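PDB 1H12: endo-1,4-beta-xylanase from Pseudoalteromonas haloplanktis, which hydrolyses internal beta-1,4 linkages of xylan as a cold-adapted family 8 glycosyl hydrolase and probably also acts on beta-1,4-glucosidic bonds. Local coordinates for residues Leu183-Gln187 with Tyr224-Val228; Asn238-Val243 with Ser256-Pro262; Pro114-Lys118 with Ser192-Asp196. All coordinates share one frame; numbering follows the deposited sequence.

Interaction 1 of 3, residues Leu183-Gln187 with Tyr224-Val228; sequences LMENQ and YWRQV
Gln187 reaches over to helix 219-243 and makes the one direct hydrogen bond between 183-187 and 224-228. Its NE2 donates to OE1 of Gln227 at 2.9 Å. The bond is close to straight, 162° at the hydrogen. The acceptor lies almost in the Gln187 amide plane, and the donor meets a lone pair in the carbonyl plane of Gln227. The two amide planes are themselves steeply inclined, 70° apart. The other end of the Gln187 amide is also held, since OE1 accepts a hydrogen bond from Lys231, one turn further along the helix. The amide is therefore gripped at both atoms.

Two waters add polar links. Water 1 donates to the backbone O of Gln187 and to the backbone O of Val228. Water 2 accepts from the backbone N of Gln187 and also hydrogen-bonds Tyr224 OH.

The rest is van der Waals contact. The Gln187 side chain runs alongside Tyr224 in the opposite direction, with CG 3.7 Å from Tyr224 CE1. The Met184 chain is bent at chi2 (-79°), which swings its end toward the helix. Met184 CE meets Val228 CG1 tip to tip at 3.8 Å and lies 3.9 Å from Trp225 CZ3. Met184 CG lies 3.4 Å from Tyr224 OH. An alanine in place of Gln187 would probably leave Gln227 OE1 and Lys231 without this mate and open a gap beside the Tyr224 ring.

The contact joins strand 184-185 and the turn after it, in a two-stranded antiparallel hairpin, to helix 219-243. Helix 168-182 packs on Met184 and Trp225, and Lys180 makes a cation-pi contact with Tyr224. Helix 206-215 closes on Trp225 and Val228.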
loop_
_atom_site.group_PDB
_atom_site.type_symbol
_atom_site.label_atom_id
_atom_site.label_comp_id
_atom_site.label_asym_id
_atom_site.label_seq_id
_atom_site.Cartn_x
_atom_site.Cartn_y
_atom_site.Cartn_z
ATOM N N LEU A 183 -11.599 -1.497 13.093
ATOM C CA LEU A 183 -10.982 -2.182 11.958
ATOM C C LEU A 183 -10.043 -3.305 12.349
ATOM O O LEU A 183 -9.281 -3.767 11.512
ATOM C CB LEU A 183 -10.280 -1.201 11.014
ATOM C CG LEU A 183 -11.119 0.014 10.557
ATOM C CD1 LEU A 183 -10.282 0.906 9.700
ATOM C CD2 LEU A 183 -12.358 -0.445 9.834
ATOM N N MET A 184 -10.120 -3.781 13.587
ATOM C CA MET A 184 -9.255 -4.824 14.110
ATOM C C MET A 184 -10.087 -5.972 14.681
ATOM O O MET A 184 -11.153 -5.768 15.277
ATOM C CB MET A 184 -8.309 -4.305 15.204
ATOM C CG MET A 184 -7.211 -3.417 14.706
ATOM S SD MET A 184 -5.918 -4.536 13.995
ATOM C CE MET A 184 -4.690 -3.401 13.454
ATOM N N GLU A 185 -9.593 -7.175 14.538
ATOM C CA GLU A 185 -10.108 -8.341 15.283
ATOM C C GLU A 185 -8.909 -9.032 15.894
ATOM O O GLU A 185 -8.020 -9.504 15.213
ATOM C CB GLU A 185 -10.859 -9.328 14.427
ATOM C CG GLU A 185 -11.500 -10.416 15.298
ATOM C CD GLU A 185 -12.215 -11.492 14.578
ATOM O OE1 GLU A 185 -12.307 -11.556 13.377
ATOM O OE2 GLU A 185 -12.754 -12.389 15.281
ATOM N N ASN A 186 -8.892 -9.134 17.222
ATOM C CA ASN A 186 -7.776 -9.826 17.888
ATOM C C ASN A 186 -6.426 -9.281 17.413
ATOM O O ASN A 186 -5.502 -10.061 17.171
ATOM C CB ASN A 186 -7.846 -11.388 17.642
ATOM C CG ASN A 186 -9.205 -12.064 18.065
ATOM O OD1 ASN A 186 -9.900 -11.555 18.984
ATOM N ND2 ASN A 186 -9.622 -13.170 17.302
ATOM N N GLN A 187 -6.307 -7.951 17.228
ATOM C CA GLN A 187 -5.046 -7.315 16.863
ATOM C C GLN A 187 -4.572 -7.666 15.449
ATOM O O GLN A 187 -3.426 -7.453 15.168
ATOM C CB GLN A 187 -3.982 -7.562 17.915
ATOM C CG GLN A 187 -4.308 -6.883 19.257
ATOM C CD GLN A 187 -3.324 -7.149 20.334
ATOM O OE1 GLN A 187 -2.945 -8.314 20.499
ATOM N NE2 GLN A 187 -2.741 -6.140 20.925
ATOM N N TYR A 224 0.082 -2.103 22.665
ATOM C CA TYR A 224 -0.929 -2.581 21.710
ATOM C C TYR A 224 -0.342 -2.662 20.305
ATOM O O TYR A 224 -0.420 -3.694 19.632
ATOM C CB TYR A 224 -2.164 -1.669 21.731
ATOM C CG TYR A 224 -3.213 -2.058 20.720
ATOM C CD1 TYR A 224 -4.139 -3.010 21.021
ATOM C CD2 TYR A 224 -3.196 -1.520 19.427
ATOM C CE1 TYR A 224 -5.116 -3.396 20.081
ATOM C CE2 TYR A 224 -4.127 -1.901 18.494
ATOM C CZ TYR A 224 -5.061 -2.854 18.790
ATOM O OH TYR A 224 -5.958 -3.229 17.827
ATOM N N TRP A 225 0.266 -1.569 19.846
ATOM C CA TRP A 225 0.768 -1.541 18.478
ATOM C C TRP A 225 1.987 -2.440 18.284
ATOM O O TRP A 225 2.158 -2.997 17.205
ATOM C CB TRP A 225 0.997 -0.114 18.008
ATOM C CG TRP A 225 -0.300 0.598 17.783
ATOM C CD1 TRP A 225 -0.806 1.629 18.512
ATOM C CD2 TRP A 225 -1.277 0.319 16.754
ATOM N NE1 TRP A 225 -2.025 1.993 18.019
ATOM C CE2 TRP A 225 -2.327 1.209 16.922
ATOM C CE3 TRP A 225 -1.337 -0.565 15.704
ATOM C CZ2 TRP A 225 -3.445 1.191 16.117
ATOM C CZ3 TRP A 225 -2.434 -0.586 14.873
ATOM C CH2 TRP A 225 -3.493 0.286 15.100
ATOM N N ARG A 226 2.840 -2.590 19.309
ATOM C CA ARG A 226 3.932 -3.534 19.192
ATOM C C ARG A 226 3.398 -4.958 19.037
ATOM O O ARG A 226 3.948 -5.751 18.281
ATOM C CB ARG A 226 4.784 -3.469 20.466
ATOM N N GLN A 227 2.319 -5.292 19.753
ATOM C CA GLN A 227 1.717 -6.596 19.657
ATOM C C GLN A 227 1.084 -6.784 18.261
ATOM O O GLN A 227 1.164 -7.886 17.692
ATOM C CB GLN A 227 0.667 -6.749 20.724
ATOM C CG GLN A 227 1.295 -6.869 22.124
ATOM C CD GLN A 227 0.375 -6.420 23.230
ATOM O OE1 GLN A 227 -0.841 -6.352 23.064
ATOM N NE2 GLN A 227 0.966 -6.128 24.391
ATOM N N VAL A 228 0.451 -5.747 17.721
ATOM C CA VAL A 228 -0.080 -5.827 16.351
ATOM C C VAL A 228 1.067 -6.129 15.394
ATOM O O VAL A 228 0.928 -6.940 14.476
ATOM C CB VAL A 228 -0.815 -4.516 15.982
ATOM C CG1 VAL A 228 -1.230 -4.519 14.535
ATOM C CG2 VAL A 228 -2.072 -4.337 16.838
HETATM O O HOH W 1 -1.527 -7.809 13.244
HETATM O O HOH W 2 -7.791 -5.685 18.472
#

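Interaction 2 of 3, residues Asn238-Val243 with Ser256-Pro262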
loop_
_atom_site.group_PDB
_atom_site.type_symbol
_atom_site.label_atom_id
_atom_site.label_comp_id
_atom_site.label_asym_id
_atom_site.label_seq_id
_atom_site.Cartn_x
_atom_site.Cartn_y
_atom_site.Cartn_z
ATOM N N ASN A 238 2.907 -17.223 8.574
ATOM C CA ASN A 238 1.984 -18.352 8.450
ATOM C C ASN A 238 1.398 -18.434 7.052
ATOM O O ASN A 238 1.262 -19.523 6.491
ATOM C CB ASN A 238 0.887 -18.252 9.506
ATOM C CG ASN A 238 1.357 -18.552 10.913
ATOM O OD1 ASN A 238 2.437 -19.140 11.110
ATOM N ND2 ASN A 238 0.522 -18.179 11.912
ATOM N N HIS A 239 0.993 -17.284 6.502
ATOM C CA HIS A 239 0.448 -17.270 5.151
ATOM C C HIS A 239 1.462 -17.779 4.152
ATOM O O HIS A 239 1.130 -18.603 3.287
ATOM C CB HIS A 239 0.014 -15.837 4.820
ATOM C CG HIS A 239 -0.756 -15.719 3.538
ATOM N ND1 HIS A 239 -1.967 -16.326 3.339
ATOM C CD2 HIS A 239 -0.463 -15.080 2.388
ATOM C CE1 HIS A 239 -2.386 -16.014 2.093
ATOM N NE2 HIS A 239 -1.485 -15.268 1.487
ATOM N N PHE A 240 2.687 -17.317 4.251
ATOM C CA PHE A 240 3.727 -17.777 3.342
ATOM C C PHE A 240 4.026 -19.250 3.496
ATOM O O PHE A 240 4.341 -19.919 2.516
ATOM C CB PHE A 240 4.957 -16.866 3.377
ATOM C CG PHE A 240 4.773 -15.642 2.524
ATOM C CD1 PHE A 240 4.851 -15.752 1.156
ATOM C CD2 PHE A 240 4.496 -14.373 3.081
ATOM C CE1 PHE A 240 4.655 -14.659 0.342
ATOM C CE2 PHE A 240 4.310 -13.287 2.270
ATOM C CZ PHE A 240 4.374 -13.440 0.904
ATOM N N THR A 241 3.952 -19.788 4.695
ATOM C CA THR A 241 4.080 -21.231 4.888
ATOM C C THR A 241 2.947 -21.947 4.171
ATOM O O THR A 241 3.170 -22.943 3.498
ATOM C CB THR A 241 4.089 -21.552 6.380
ATOM O OG1 THR A 241 5.228 -20.947 7.018
ATOM C CG2 THR A 241 4.130 -23.076 6.645
ATOM N N LYS A 242 1.746 -21.467 4.324
ATOM C CA LYS A 242 0.570 -22.105 3.749
ATOM C C LYS A 242 0.533 -22.018 2.250
ATOM O O LYS A 242 0.007 -22.941 1.618
ATOM C CB LYS A 242 -0.720 -21.562 4.358
ATOM C CG LYS A 242 -0.864 -21.848 5.851
ATOM C CD LYS A 242 -1.595 -22.888 6.140
ATOM C CE LYS A 242 -2.086 -22.865 7.669
ATOM N NZ LYS A 242 -3.233 -23.853 7.529
ATOM N N VAL A 243 1.103 -20.968 1.645
ATOM C CA VAL A 243 1.120 -20.895 0.186
ATOM C C VAL A 243 2.354 -21.526 -0.462
ATOM O O VAL A 243 2.441 -21.569 -1.675
ATOM C CB VAL A 243 0.895 -19.468 -0.361
ATOM C CG1 VAL A 243 -0.428 -18.926 0.099
ATOM C CG2 VAL A 243 2.037 -18.520 -0.050
ATOM N N SER A 256 -7.316 -14.167 3.503
ATOM C CA SER A 256 -6.790 -15.164 4.385
ATOM C C SER A 256 -7.588 -15.234 5.666
ATOM O O SER A 256 -8.105 -14.205 6.160
ATOM C CB SER A 256 -5.327 -14.791 4.758
ATOM O OG SER A 256 -4.698 -15.715 5.624
ATOM N N ARG A 257 -7.643 -16.400 6.268
ATOM C CA ARG A 257 -8.089 -16.520 7.643
ATOM C C ARG A 257 -7.010 -16.028 8.586
ATOM O O ARG A 257 -5.872 -15.769 8.180
ATOM C CB ARG A 257 -8.467 -17.997 7.953
ATOM C CG ARG A 257 -9.508 -18.508 6.996
ATOM C CD ARG A 257 -10.741 -17.656 7.063
ATOM N NE ARG A 257 -11.894 -18.221 6.344
ATOM C CZ ARG A 257 -13.065 -17.652 6.311
ATOM N NH1 ARG A 257 -13.271 -16.497 6.937
ATOM N NH2 ARG A 257 -14.072 -18.191 5.649
ATOM N N LEU A 258 -7.337 -15.903 9.875
ATOM C CA LEU A 258 -6.401 -15.328 10.841
ATOM C C LEU A 258 -5.235 -16.214 11.161
ATOM O O LEU A 258 -4.257 -15.756 11.691
ATOM C CB LEU A 258 -7.153 -14.847 12.067
ATOM C CG LEU A 258 -8.193 -13.782 11.841
ATOM C CD1 LEU A 258 -8.649 -13.210 13.163
ATOM C CD2 LEU A 258 -7.870 -12.706 10.904
ATOM N N ASP A 259 -5.302 -17.499 10.772
ATOM C CA ASP A 259 -4.191 -18.433 10.886
ATOM C C ASP A 259 -3.286 -18.433 9.641
ATOM O O ASP A 259 -2.360 -19.258 9.550
ATOM C CB ASP A 259 -4.660 -19.821 11.250
ATOM C CG ASP A 259 -5.389 -20.481 10.165
ATOM O OD1 ASP A 259 -5.695 -19.895 9.091
ATOM O OD2 ASP A 259 -5.813 -21.660 10.338
ATOM N N GLY A 260 -3.582 -17.589 8.667
ATOM C CA GLY A 260 -2.840 -17.504 7.427
ATOM C C GLY A 260 -3.366 -18.358 6.306
ATOM O O GLY A 260 -2.819 -18.312 5.190
ATOM N N SER A 261 -4.395 -19.157 6.540
ATOM C CA SER A 261 -4.905 -20.026 5.510
ATOM C C SER A 261 -5.594 -19.220 4.414
ATOM O O SER A 261 -6.523 -18.460 4.708
ATOM C CB SER A 261 -5.975 -20.996 6.078
ATOM O OG SER A 261 -5.422 -21.845 7.044
ATOM N N PRO A 262 -5.218 -19.376 3.150
ATOM C CA PRO A 262 -5.995 -18.733 2.084
ATOM C C PRO A 262 -7.464 -19.055 2.186
ATOM O O PRO A 262 -7.844 -20.210 2.421
ATOM C CB PRO A 262 -5.364 -19.275 0.809
ATOM C CG PRO A 262 -3.935 -19.575 1.217
ATOM C CD PRO A 262 -4.049 -20.111 2.618
HETATM O O HOH W 3 -1.496 -16.021 12.214
#
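His239 donates from ND1 to the backbone O of Gly260 at 2.8 Å, with 160° at the hydrogen. The carbonyl oxygen sits at the ring edge, near the imidazole plane, while the donor is tilted 30° from the carbonyl plane. The same oxygen also receives a CA-H...O contact from His239 CA. Lys242 makes the second bond, from NZ to Ser261 OG at 3.0 Å. Its chain bends at chi2 (-98°) to carry NZ there, and Lys242 CB lies 4.0 Å from Pro262 CD. Val243 CG1 touches Pro262 CG at 3.7 Å and also lies over one face of the His239 ring, toward its rim. Asn238 brings CB to 3.4 Å from the backbone O of Asp259. Its ND2 is linked through water 3 to the backbone O of Leu258.

The next shell fixes these groups. His239 NE2 is bonded to the backbone N of Thr253, so both ring nitrogens are engaged and the rotation of the ring is set. Ser261 OG donates to Asp259 OD1 at 2.8 Å. Ser261 N joins it from the same face of the carboxylate, and this bond forms an Asx turn. The Asp259 charge is near Lys242 NZ but beyond salt-bridge range, and it may polarise the serine hydroxyl that links them. Ser256 OG donates to Arg257 O. A CB at Gly260 would probably run into His239 N and Asn238 C, and at these backbone angles also into the carbonyl O of Asp259.

The loop is pressed against the last turns of helix 219-243. Its type I beta turn from Arg257 to Gly260 overlaps the Asx turn. The bonds Gly260 N to Arg257 O and Arg257 N to Ser261 O, with positive phi at Gly260, mark a type I turn with a G1 beta bulge.

Interaction 3 of 3, residues Pro114-Lys118 with Ser192-Asp196; sequences PDAKK and SPYID
Asp115 and Tyr194 are brought together by their first torsions. Asp115 carries CG opposite its own backbone N (chi1 -178°), which sends the carboxylate across to the other loop. Tyr194 turns CG away from its carbonyl carbon (chi1 -56°), and the ring extends to meet it. Tyr194 OH donates to Asp115 OD2 at 2.6 Å. The hydroxyl approaches from above the carboxylate plane, 45° out of it. OD2 itself lies at the edge of the ring, near the ring plane.

The other carboxylate oxygen is engaged locally. Asp115 OD1 accepts from the backbone N of Lys117 at 2.9 Å, an Asx turn that holds the group in place for the tyrosine. On the other loop the backbone N of Tyr194 donates to Ser192 OG, an ST turn within the type I beta turn from Ser192 to Ile195.

Two lysines pack their aliphatic parts on the tyrosine. Lys117 crosses it obliquely, with CD 3.7 Å from Tyr194 CE1 and equally far from the backbone O of Pro193. Lys118 runs at about a right angle to it and places CG 3.4 Å from Tyr194 OH. The ammonium of Lys118 goes elsewhere, to a salt bridge with Glu139. Pro193 CB meets Lys117 CB at 4.1 Å, and also lies over one face of the Tyr194 ring, toward its rim.

This is a surface contact between two loops. One leads from helix 93-107 to strand 123-128. The other leads from strand 188-189 to helix 206-215. Lys182, at the end of helix 168-182, bonds the backbone O of Ala116, and Pro193 rests on Pro141 just before helix 143-160.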
loop_
_atom_site.group_PDB
_atom_site.type_symbol
_atom_site.label_atom_id
_atom_site.label_comp_id
_atom_site.label_asym_id
_atom_site.label_seq_id
_atom_site.Cartn_x
_atom_site.Cartn_y
_atom_site.Cartn_z
ATOM N N PRO A 114 -25.570 6.178 12.063
ATOM C CA PRO A 114 -26.424 5.225 12.787
ATOM C C PRO A 114 -25.864 3.826 12.936
ATOM O O PRO A 114 -26.214 3.117 13.901
ATOM C CB PRO A 114 -27.735 5.189 11.948
ATOM C CG PRO A 114 -27.439 5.912 10.780
ATOM C CD PRO A 114 -26.219 6.773 10.920
ATOM N N ASP A 115 -24.959 3.415 12.035
ATOM C CA ASP A 115 -24.273 2.123 12.153
ATOM C C ASP A 115 -22.944 2.340 12.887
ATOM O O ASP A 115 -22.025 2.971 12.331
ATOM C CB ASP A 115 -24.062 1.572 10.783
ATOM C CG ASP A 115 -23.418 0.224 10.750
ATOM O OD1 ASP A 115 -22.882 -0.228 11.826
ATOM O OD2 ASP A 115 -23.433 -0.395 9.656
ATOM N N ALA A 116 -22.851 1.878 14.131
ATOM C CA ALA A 116 -21.656 2.105 14.895
ATOM C C ALA A 116 -20.410 1.596 14.202
ATOM O O ALA A 116 -19.335 2.121 14.422
ATOM C CB ALA A 116 -21.770 1.456 16.312
ATOM N N LYS A 117 -20.551 0.562 13.431
ATOM C CA LYS A 117 -19.380 -0.021 12.737
ATOM C C LYS A 117 -18.797 0.872 11.670
ATOM O O LYS A 117 -17.631 0.698 11.271
ATOM C CB LYS A 117 -19.720 -1.379 12.167
ATOM C CG LYS A 117 -19.918 -2.457 13.241
ATOM C CD LYS A 117 -20.128 -3.808 12.646
ATOM C CE LYS A 117 -20.219 -4.961 13.721
ATOM N NZ LYS A 117 -21.599 -4.888 14.300
ATOM N N LYS A 118 -19.555 1.865 11.199
ATOM C CA LYS A 118 -19.095 2.816 10.191
ATOM C C LYS A 118 -18.603 4.106 10.783
ATOM O O LYS A 118 -18.029 4.947 10.054
ATOM C CB LYS A 118 -20.216 3.143 9.215
ATOM C CG LYS A 118 -20.443 2.032 8.180
ATOM C CD LYS A 118 -21.608 2.273 7.325
ATOM C CE LYS A 118 -21.711 1.186 6.249
ATOM N NZ LYS A 118 -23.050 1.339 5.516
ATOM N N SER A 192 -13.142 -6.546 6.752
ATOM C CA SER A 192 -14.444 -5.919 6.899
ATOM C C SER A 192 -14.875 -5.870 8.356
ATOM O O SER A 192 -14.736 -6.862 9.061
ATOM C CB SER A 192 -15.492 -6.715 6.138
ATOM O OG SER A 192 -16.828 -6.233 6.378
ATOM N N PRO A 193 -15.487 -4.783 8.786
ATOM C CA PRO A 193 -16.140 -4.769 10.099
ATOM C C PRO A 193 -17.209 -5.843 10.271
ATOM O O PRO A 193 -17.583 -6.156 11.387
ATOM C CB PRO A 193 -16.811 -3.385 10.163
ATOM C CG PRO A 193 -15.946 -2.547 9.313
ATOM C CD PRO A 193 -15.566 -3.444 8.165
ATOM N N TYR A 194 -17.761 -6.336 9.167
ATOM C CA TYR A 194 -18.958 -7.183 9.153
ATOM C C TYR A 194 -18.663 -8.651 9.015
ATOM O O TYR A 194 -19.605 -9.454 8.993
ATOM C CB TYR A 194 -19.897 -6.731 8.074
ATOM C CG TYR A 194 -20.304 -5.286 8.176
ATOM C CD1 TYR A 194 -21.236 -4.844 9.089
ATOM C CD2 TYR A 194 -19.660 -4.323 7.413
ATOM C CE1 TYR A 194 -21.529 -3.527 9.245
ATOM C CE2 TYR A 194 -19.940 -2.993 7.544
ATOM C CZ TYR A 194 -20.891 -2.593 8.456
ATOM O OH TYR A 194 -21.190 -1.250 8.580
ATOM N N ILE A 195 -17.393 -9.034 8.897
ATOM C CA ILE A 195 -17.001 -10.424 8.711
ATOM C C ILE A 195 -15.865 -10.728 9.659
ATOM O O ILE A 195 -14.912 -9.957 9.736
ATOM C CB ILE A 195 -16.540 -10.715 7.263
ATOM C CG1 ILE A 195 -17.539 -10.203 6.248
ATOM C CG2 ILE A 195 -16.256 -12.196 7.115
ATOM C CD1 ILE A 195 -17.047 -10.291 4.810
ATOM N N ASP A 196 -15.981 -11.800 10.443
ATOM C CA ASP A 196 -14.922 -12.192 11.360
ATOM C C ASP A 196 -14.050 -13.277 10.768
ATOM O O ASP A 196 -14.346 -13.863 9.749
ATOM C CB ASP A 196 -15.555 -12.622 12.694
ATOM C CG ASP A 196 -16.195 -11.518 13.409
ATOM O OD1 ASP A 196 -16.005 -10.303 13.151
ATOM O OD2 ASP A 196 -16.977 -11.820 14.351
#

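Overall arrangement
From the N terminus, 114-118 comes first and pairs with 192-196, so interaction 3 closes the longest span. Interaction 1 opens inside that span at 183-187 and closes beyond it on helix 219-243, so the two cross. Their segments also touch, through Glu185 with Asp196 and Leu183 with Pro193. Interaction 2 follows in series, about 17 Å from interaction 1 between centres, and ties the far end of the same helix to the loop after it. Leu258 of that loop packs on Glu185 and Asn186, and Arg257 on Asp196. The three contacts tie the loops around 114-118, 192-196 and 256-262 and the 184-189 hairpin to one another and to helix 219-243, in the (alpha/alpha)6 barrel fold of family 8.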